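Local atomic coordinates of erythromycin C-12 hydroxylase (Saccharopolyspora erythraea, PDB entry 2JJN), a protein that hydroxylates erythromycin D at C-12 of its macrolactone ring to give erythromycin C, using a heme-bound iron, molecular oxygen and NADPH. Residues L152-M157 with T194-A199; E384-F389 with L394-L399. The protein carries 2 engineered substitutions. All blocks are in the same frame, centred on the assembly; numbering follows the deposited sequence. Where two conformers were deposited one is given.

Contact 1: residues L152-M157 with T194-A199; sequences LGLPPM and TAYLKA
Leu154 and Pro155 meet Tyr196 and Leu197 where the loop after helix 142-152 comes up against the long helix 180-206, which by its place in the cytochrome P450 fold is the G helix; helix 142-152 corresponds to the E helix. The contact is small and largely apolar, and the two backbones stay well separated, with 8.8 Å between Leu154 CA and Leu197 CA. The side chains fill the space between. Leu154 and Leu197 cross at about a right angle, so that one methyl of Leu197, CD2, enters the fork of Leu154, 3.7 Å from its CD1 and 3.9 Å from its CD2. Leu154 CD2 also comes obliquely to the Tyr196 ring, 4.3 Å from Tyr196 CE2. Leu197 does not point straight at the loop from its CB. It brings CD2 there because CG lies beside the backbone N (chi1 -66°). Leu197 also touches Thr236 of helix 228-259, while Leu154 reaches Ile213 of helix 212-218. Gly153, with its positive phi of 88°, is the C-prime residue of the Schellman motif that ends helix 142-152, and this turn sends Leu154 off toward the partner helix. Gly153 O accepts a hydrogen bond from Arg204 NH2, a further tie to helix 180-206. Tyr196 extends from the helix with CG anti to the backbone N (chi1 173°), and its ring also meets that of Phe162. The phenol comes from the opposite direction to Pro155, and Tyr196 OH ends against the pyrrolidine, 3.2 Å from Pro155 CG and 3.6 Å from Pro155 CD.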
ATOM      1  N   LEU A 152      11.263   5.565  12.765  1.00 23.75           N
ATOM      2  CA  LEU A 152      12.661   5.465  12.288  1.00 24.19           C
ATOM      3  C   LEU A 152      13.627   6.327  13.088  1.00 25.08           C
ATOM      4  O   LEU A 152      14.857   6.108  13.019  1.00 29.40           O
ATOM      5  CB  LEU A 152      12.731   5.825  10.801  1.00 23.35           C
ATOM      6  CG  LEU A 152      12.131   4.795   9.847  1.00 24.03           C
ATOM      7  CD1 LEU A 152      11.928   5.449   8.494  1.00 22.85           C
ATOM      8  CD2 LEU A 152      13.023   3.549   9.690  1.00 25.74           C
ATOM      9  N   GLY A 153      13.123   7.315  13.813  1.00 24.22           N
ATOM     10  CA  GLY A 153      13.960   8.203  14.588  1.00 24.97           C
ATOM     11  C   GLY A 153      14.444   9.400  13.801  1.00 24.76           C
ATOM     12  O   GLY A 153      15.472  10.008  14.138  1.00 25.75           O
ATOM     13  N   LEU A 154      13.690   9.784  12.767  1.00 25.51           N
ATOM     14  CA  LEU A 154      14.032  10.934  11.941  1.00 28.48           C
ATOM     15  C   LEU A 154      13.504  12.234  12.534  1.00 32.51           C
ATOM     16  O   LEU A 154      12.449  12.223  13.195  1.00 31.96           O
ATOM     17  CB  LEU A 154      13.463  10.756  10.527  1.00 26.61           C
ATOM     18  CG  LEU A 154      13.894   9.454   9.852  1.00 26.11           C
ATOM     19  CD1 LEU A 154      13.147   9.220   8.554  1.00 23.07           C
ATOM     20  CD2 LEU A 154      15.425   9.440   9.606  1.00 22.61           C
ATOM     21  N   PRO A 155      14.234  13.357  12.314  1.00 36.93           N
ATOM     22  CA  PRO A 155      13.823  14.715  12.697  1.00 40.47           C
ATOM     23  C   PRO A 155      12.352  14.985  12.389  1.00 44.25           C
ATOM     24  O   PRO A 155      11.877  14.589  11.300  1.00 44.99           O
ATOM     25  CB  PRO A 155      14.691  15.624  11.822  1.00 40.49           C
ATOM     26  CG  PRO A 155      15.724  14.744  11.211  1.00 39.67           C
ATOM     27  CD  PRO A 155      15.568  13.350  11.696  1.00 36.68           C
ATOM     28  N   PRO A 156      11.652  15.687  13.320  1.00 47.38           N
ATOM     29  CA  PRO A 156      10.209  15.925  13.428  1.00 49.78           C
ATOM     30  C   PRO A 156       9.442  15.781  12.120  1.00 52.13           C
ATOM     31  O   PRO A 156       8.646  14.842  11.952  1.00 52.89           O
ATOM     32  CB  PRO A 156      10.150  17.373  13.919  1.00 49.63           C
ATOM     33  CG  PRO A 156      11.393  17.524  14.783  1.00 48.93           C
ATOM     34  CD  PRO A 156      12.357  16.392  14.414  1.00 47.77           C
ATOM     35  N   MET A 157       9.682  16.710  11.207  1.00 54.24           N
ATOM     36  CA  MET A 157       9.165  16.596   9.865  1.00 56.41           C
ATOM     37  C   MET A 157      10.345  16.502   8.902  1.00 57.83           C
ATOM     38  O   MET A 157      11.477  16.887   9.243  1.00 58.04           O
ATOM     39  CB  MET A 157       8.273  17.802   9.531  1.00 56.36           C
ATOM     40  N   THR A 194      16.943   8.087  -0.298  1.00 20.42           N
ATOM     41  CA  THR A 194      17.803   6.989   0.144  1.00 20.72           C
ATOM     42  C   THR A 194      19.150   7.510   0.648  1.00 20.76           C
ATOM     43  O   THR A 194      19.673   7.040   1.675  1.00 21.51           O
ATOM     44  CB  THR A 194      17.949   5.915  -0.958  1.00 21.37           C
ATOM     45  OG1 THR A 194      16.650   5.364  -1.222  0.50 21.88           O
ATOM     46  CG2 THR A 194      18.897   4.805  -0.514  0.50 19.29           C
ATOM     47  N   ALA A 195      19.731   8.485  -0.046  1.00 19.76           N
ATOM     48  CA  ALA A 195      21.011   9.077   0.430  1.00 19.60           C
ATOM     49  C   ALA A 195      20.852   9.728   1.800  1.00 20.59           C
ATOM     50  O   ALA A 195      21.716   9.622   2.656  1.00 21.80           O
ATOM     51  CB  ALA A 195      21.514  10.097  -0.579  1.00 21.12           C
ATOM     52  N   TYR A 196      19.756  10.468   1.986  1.00 20.53           N
ATOM     53  CA  TYR A 196      19.455  11.074   3.285  1.00 20.86           C
ATOM     54  C   TYR A 196      19.348   9.982   4.361  1.00 20.60           C
ATOM     55  O   TYR A 196      19.946  10.103   5.434  1.00 21.44           O
ATOM     56  CB  TYR A 196      18.131  11.830   3.198  1.00 21.60           C
ATOM     57  CG  TYR A 196      17.660  12.354   4.508  1.00 23.46           C
ATOM     58  CD1 TYR A 196      18.220  13.500   5.065  1.00 27.31           C
ATOM     59  CD2 TYR A 196      16.639  11.701   5.198  1.00 24.90           C
ATOM     60  CE1 TYR A 196      17.770  13.982   6.310  1.00 30.49           C
ATOM     61  CE2 TYR A 196      16.175  12.177   6.425  1.00 28.58           C
ATOM     62  CZ  TYR A 196      16.743  13.309   6.972  1.00 28.36           C
ATOM     63  OH  TYR A 196      16.277  13.769   8.212  1.00 32.10           O
ATOM     64  N   LEU A 197      18.630   8.920   4.048  1.00 19.84           N
ATOM     65  CA  LEU A 197      18.462   7.842   5.048  1.00 19.94           C
ATOM     66  C   LEU A 197      19.799   7.155   5.314  1.00 19.95           C
ATOM     67  O   LEU A 197      20.069   6.750   6.467  1.00 20.05           O
ATOM     68  CB  LEU A 197      17.376   6.833   4.650  1.00 19.94           C
ATOM     69  CG  LEU A 197      15.960   7.445   4.636  1.00 22.11           C
ATOM     70  CD1 LEU A 197      14.954   6.427   4.093  1.00 22.88           C
ATOM     71  CD2 LEU A 197      15.577   7.865   6.040  1.00 27.08           C
ATOM     72  N   LYS A 198      20.625   7.013   4.279  1.00 18.74           N
ATOM     73  CA  LYS A 198      21.943   6.369   4.469  1.00 19.25           C
ATOM     74  C   LYS A 198      22.787   7.167   5.458  1.00 19.21           C
ATOM     75  O   LYS A 198      23.511   6.591   6.306  1.00 20.12           O
ATOM     76  CB  LYS A 198      22.650   6.180   3.135  1.00 20.22           C
ATOM     77  CG  LYS A 198      23.855   5.256   3.241  1.00 20.17           C
ATOM     78  CD  LYS A 198      24.593   5.183   1.915  1.00 21.40           C
ATOM     79  CE  LYS A 198      25.772   4.260   2.013  1.00 26.35           C
ATOM     80  NZ  LYS A 198      26.683   4.424   0.851  1.00 33.10           N
ATOM     81  N   ALA A 199      22.699   8.504   5.387  1.00 18.85           N
ATOM     82  CA  ALA A 199      23.421   9.325   6.335  1.00 20.37           C
ATOM     83  C   ALA A 199      22.904   9.148   7.759  1.00 19.75           C
ATOM     84  O   ALA A 199      23.700   9.166   8.710  1.00 20.56           O
ATOM     85  CB  ALA A 199      23.353  10.800   5.927  1.00 20.85           C
TER

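Contact 2: residues E384-F389 with L394-L399; sequences ERLRHF and LGTRHL. With SO4 (sulfate ion), chain C.
His388 and Thr396 form a non-hydrogen-bonded antiparallel pair, a single bridge framed by two backbone bonds: Arg397 N gives a nearly straight one of 2.8 Å to Arg387 O, and Phe389 N gives one to Gly395 O. Beyond the bridge, water takes over. One molecule accepts from Arg387 N and donates to His398 O, and the other accepts from Gly395 N and may donate to Phe389 O. Within the bridged pair, Thr396 CG2 sits over the imidazole face of His388, 3.7 Å from the ring centroid and 4° off its normal, a CH-pi contact. Thr396 OG1 lies between its backbone N and carbonyl carbon (chi1 63°) and donates to His398 O from above the carbonyl plane. The segments make a hairpin-like excursion between strands 378-379 and 400-402, probably matching the beta-4 hairpin of P450s, whose turn commonly borders the substrate pocket. Farther along, Arg397 CG lies over one face of the Phe389 ring, 3.7 Å from its centroid. At the other end, Leu386 CD1 meets Leu399 CD1. In the conformer given, Arg387, weakly bonded through NH1 to Glu384 OE1, also approaches the His398 ring, a doubtful contact; His398 ND1 is bonded to Asp134. A sulfate, probably from the crystallisation liquor, is held by Arg385, Arg381 and Leu386 N, while His388 NE2 donates to sulfate O2 at 2.7 Å.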
ATOM      1  N   GLU A 384     -15.773  20.213  -7.682  1.00 34.53           N
ATOM      2  CA  GLU A 384     -15.316  19.243  -8.690  1.00 33.32           C
ATOM      3  C   GLU A 384     -15.477  17.789  -8.227  1.00 31.79           C
ATOM      4  O   GLU A 384     -15.595  17.511  -7.020  1.00 31.58           O
ATOM      5  CB  GLU A 384     -13.849  19.491  -9.018  1.00 33.70           C
ATOM      6  CG  GLU A 384     -12.997  19.622  -7.783  1.00 36.23           C
ATOM      7  CD  GLU A 384     -11.543  19.355  -8.051  1.00 38.88           C
ATOM      8  OE1 GLU A 384     -10.930  20.098  -8.844  1.00 39.90           O
ATOM      9  OE2 GLU A 384     -11.008  18.403  -7.447  1.00 42.48           O
ATOM     10  N   ARG A 385     -15.501  16.874  -9.195  1.00 29.84           N
ATOM     11  CA  ARG A 385     -15.405  15.460  -8.899  1.00 28.96           C
ATOM     12  C   ARG A 385     -14.002  15.153  -8.434  1.00 27.11           C
ATOM     13  O   ARG A 385     -13.070  15.948  -8.622  1.00 27.04           O
ATOM     14  CB  ARG A 385     -15.775  14.621 -10.123  1.00 28.96           C
ATOM     15  CG  ARG A 385     -17.184  14.919 -10.593  1.00 32.05           C
ATOM     16  CD  ARG A 385     -17.865  13.702 -11.165  1.00 38.76           C
ATOM     17  NE  ARG A 385     -18.130  12.675 -10.156  1.00 43.04           N
ATOM     18  CZ  ARG A 385     -19.179  12.673  -9.329  1.00 44.08           C
ATOM     19  NH1 ARG A 385     -20.069  13.664  -9.350  1.00 43.86           N
ATOM     20  NH2 ARG A 385     -19.326  11.679  -8.459  1.00 45.22           N
ATOM     21  N   LEU A 386     -13.833  14.000  -7.800  1.00 25.28           N
ATOM     22  CA  LEU A 386     -12.541  13.694  -7.210  1.00 23.35           C
ATOM     23  C   LEU A 386     -11.480  13.464  -8.249  1.00 22.02           C
ATOM     24  O   LEU A 386     -11.778  12.988  -9.354  1.00 22.92           O
ATOM     25  CB  LEU A 386     -12.663  12.469  -6.316  1.00 23.00           C
ATOM     26  CG  LEU A 386     -13.616  12.656  -5.138  1.00 22.63           C
ATOM     27  CD1 LEU A 386     -13.851  11.307  -4.474  1.00 21.11           C
ATOM     28  CD2 LEU A 386     -13.017  13.592  -4.136  1.00 23.79           C
ATOM     29  N   ARG A 387     -10.245  13.770  -7.865  1.00 20.36           N
ATOM     30  CA  ARG A 387      -9.090  13.510  -8.679  1.00 19.92           C
ATOM     31  C   ARG A 387      -8.517  12.143  -8.281  1.00 18.60           C
ATOM     32  O   ARG A 387      -7.796  12.025  -7.313  1.00 19.70           O
ATOM     33  CB  ARG A 387      -8.025  14.577  -8.470  1.00 21.78           C
ATOM     34  CG  ARG A 387      -8.124  15.789  -9.397  0.50 25.15           C
ATOM     35  CD  ARG A 387      -8.624  17.028  -8.687  0.50 29.63           C
ATOM     36  NE  ARG A 387      -7.822  17.396  -7.520  0.50 30.55           N
ATOM     37  CZ  ARG A 387      -7.730  18.632  -7.037  0.50 32.57           C
ATOM     38  NH1 ARG A 387      -8.377  19.632  -7.630  0.50 34.63           N
ATOM     39  NH2 ARG A 387      -6.985  18.874  -5.969  0.50 32.02           N
ATOM     40  N   HIS A 388      -8.864  11.129  -9.053  1.00 17.74           N
ATOM     41  CA  HIS A 388      -8.364   9.768  -8.809  1.00 16.73           C
ATOM     42  C   HIS A 388      -6.957   9.618  -9.319  1.00 17.81           C
ATOM     43  O   HIS A 388      -6.570  10.253 -10.337  1.00 19.32           O
ATOM     44  CB  HIS A 388      -9.243   8.762  -9.552  1.00 15.74           C
ATOM     45  CG  HIS A 388     -10.577   8.566  -8.941  1.00 18.55           C
ATOM     46  ND1 HIS A 388     -10.988   7.347  -8.447  1.00 18.97           N
ATOM     47  CD2 HIS A 388     -11.601   9.425  -8.733  1.00 17.63           C
ATOM     48  CE1 HIS A 388     -12.220   7.456  -7.988  1.00 21.91           C
ATOM     49  NE2 HIS A 388     -12.613   8.708  -8.142  1.00 20.76           N
ATOM     50  N   PHE A 389      -6.157   8.799  -8.627  1.00 16.50           N
ATOM     51  CA  PHE A 389      -4.909   8.332  -9.236  1.00 17.03           C
ATOM     52  C   PHE A 389      -5.258   7.550 -10.512  1.00 16.51           C
ATOM     53  O   PHE A 389      -6.249   6.788 -10.570  1.00 17.16           O
ATOM     54  CB  PHE A 389      -4.128   7.444  -8.264  1.00 16.68           C
ATOM     55  CG  PHE A 389      -3.532   8.200  -7.121  1.00 16.04           C
ATOM     56  CD1 PHE A 389      -2.384   8.960  -7.290  1.00 18.11           C
ATOM     57  CD2 PHE A 389      -4.131   8.206  -5.873  1.00 13.07           C
ATOM     58  CE1 PHE A 389      -1.851   9.664  -6.238  1.00 15.90           C
ATOM     59  CE2 PHE A 389      -3.587   8.924  -4.791  1.00 17.10           C
ATOM     60  CZ  PHE A 389      -2.441   9.696  -5.009  1.00 17.68           C
ATOM     61  N   LEU A 394      -5.129   2.462  -6.160  1.00 11.99           N
ATOM     62  CA  LEU A 394      -6.562   2.657  -6.305  1.00 11.11           C
ATOM     63  C   LEU A 394      -7.053   3.635  -5.238  1.00 10.73           C
ATOM     64  O   LEU A 394      -7.219   3.269  -4.093  1.00 10.43           O
ATOM     65  CB  LEU A 394      -7.287   1.289  -6.182  1.00 11.47           C
ATOM     66  CG  LEU A 394      -8.780   1.352  -6.417  1.00 12.82           C
ATOM     67  CD1 LEU A 394      -9.072   1.443  -7.934  1.00 13.79           C
ATOM     68  CD2 LEU A 394      -9.505   0.120  -5.856  1.00 13.57           C
ATOM     69  N   GLY A 395      -7.256   4.911  -5.597  1.00 10.95           N
ATOM     70  CA  GLY A 395      -7.518   5.909  -4.562  1.00 10.58           C
ATOM     71  C   GLY A 395      -7.652   7.284  -5.176  1.00 11.79           C
ATOM     72  O   GLY A 395      -7.625   7.437  -6.402  1.00 11.82           O
ATOM     73  N   THR A 396      -7.795   8.268  -4.290  1.00 11.60           N
ATOM     74  CA  THR A 396      -7.892   9.635  -4.785  1.00 12.05           C
ATOM     75  C   THR A 396      -6.784  10.490  -4.202  1.00 12.96           C
ATOM     76  O   THR A 396      -6.344  10.299  -3.068  1.00 13.84           O
ATOM     77  CB  THR A 396      -9.258  10.238  -4.498  1.00 13.65           C
ATOM     78  OG1 THR A 396      -9.462  10.321  -3.094  1.00 13.66           O
ATOM     79  CG2 THR A 396     -10.377   9.372  -5.139  1.00 12.54           C
ATOM     80  N   ARG A 397      -6.375  11.486  -4.990  1.00 12.49           N
ATOM     81  CA  ARG A 397      -5.276  12.351  -4.590  1.00 14.56           C
ATOM     82  C   ARG A 397      -5.638  13.312  -3.447  1.00 12.50           C
ATOM     83  O   ARG A 397      -4.803  13.662  -2.630  1.00 13.80           O
ATOM     84  CB  ARG A 397      -4.815  13.183  -5.784  1.00 15.93           C
ATOM     85  CG  ARG A 397      -4.230  12.299  -6.884  1.00 19.83           C
ATOM     86  CD  ARG A 397      -4.335  12.913  -8.289  1.00 27.59           C
ATOM     87  NE  ARG A 397      -3.680  14.211  -8.337  1.00 29.00           N
ATOM     88  CZ  ARG A 397      -3.799  15.074  -9.349  1.00 31.97           C
ATOM     89  NH1 ARG A 397      -4.533  14.774 -10.412  1.00 33.37           N
ATOM     90  NH2 ARG A 397      -3.166  16.238  -9.291  1.00 35.30           N
ATOM     91  N   HIS A 398      -6.907  13.706  -3.454  1.00 13.35           N
ATOM     92  CA  HIS A 398      -7.484  14.505  -2.398  1.00 13.67           C
ATOM     93  C   HIS A 398      -8.842  13.984  -2.071  1.00 12.84           C
ATOM     94  O   HIS A 398      -9.428  13.245  -2.868  1.00 14.03           O
ATOM     95  CB  HIS A 398      -7.556  15.953  -2.870  1.00 14.99           C
ATOM     96  CG  HIS A 398      -6.194  16.534  -3.039  1.00 17.06           C
ATOM     97  ND1 HIS A 398      -5.419  16.885  -1.957  1.00 18.10           N
ATOM     98  CD2 HIS A 398      -5.417  16.694  -4.138  1.00 16.39           C
ATOM     99  CE1 HIS A 398      -4.222  17.266  -2.379  1.00 21.71           C
ATOM    100  NE2 HIS A 398      -4.204  17.189  -3.702  1.00 20.18           N
ATOM    101  N   LEU A 399      -9.366  14.367  -0.926  1.00 12.36           N
ATOM    102  CA  LEU A 399     -10.717  13.946  -0.573  1.00 11.61           C
ATOM    103  C   LEU A 399     -11.352  15.066   0.269  1.00 12.09           C
ATOM    104  O   LEU A 399     -11.341  15.052   1.494  1.00 10.24           O
ATOM    105  CB  LEU A 399     -10.668  12.623   0.256  1.00 11.65           C
ATOM    106  CG  LEU A 399     -12.074  12.003   0.317  1.00 12.05           C
ATOM    107  CD1 LEU A 399     -12.453  11.310  -1.015  1.00 11.75           C
ATOM    108  CD2 LEU A 399     -12.207  10.986   1.493  1.00 13.02           C
TER
HETATM  109  S   SO4 C 413     -16.026  10.659  -7.998  0.80 28.99           S
HETATM  110  O1  SO4 C 413     -16.140  12.071  -7.675  0.80 29.80           O
HETATM  111  O2  SO4 C 413     -14.703  10.423  -8.532  0.80 31.96           O
HETATM  112  O3  SO4 C 413     -17.031  10.287  -8.991  0.80 32.48           O
HETATM  113  O4  SO4 C 413     -16.274   9.817  -6.822  0.80 33.80           O
HETATM  114  O   HOH W   1      -9.618  14.736  -5.269  1.00 26.25           O
HETATM  115  O   HOH W   2      -6.786   5.146  -8.502  1.00 13.73           O

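Following the chain from the N terminus, contact 1 comes first: it closes a loop of 36 residues that leaves helix 142-152, passes through helix 165-171 and returns along helix 180-206. Contact 2 opens only much later and closes a turn of four residues, so the two follow in series and neither nest nor cross. Their nearest atoms are about 17 Å apart. Helix 228-259 links them indirectly, meeting Leu197 through Thr236 and Leu386, His388, Thr396 and Leu399 through Arg255. Helix 165-171, carried in the loop of contact 1, also packs against contact 2, with Phe389 on Trp165 and Leu169 and Arg397 on Val170.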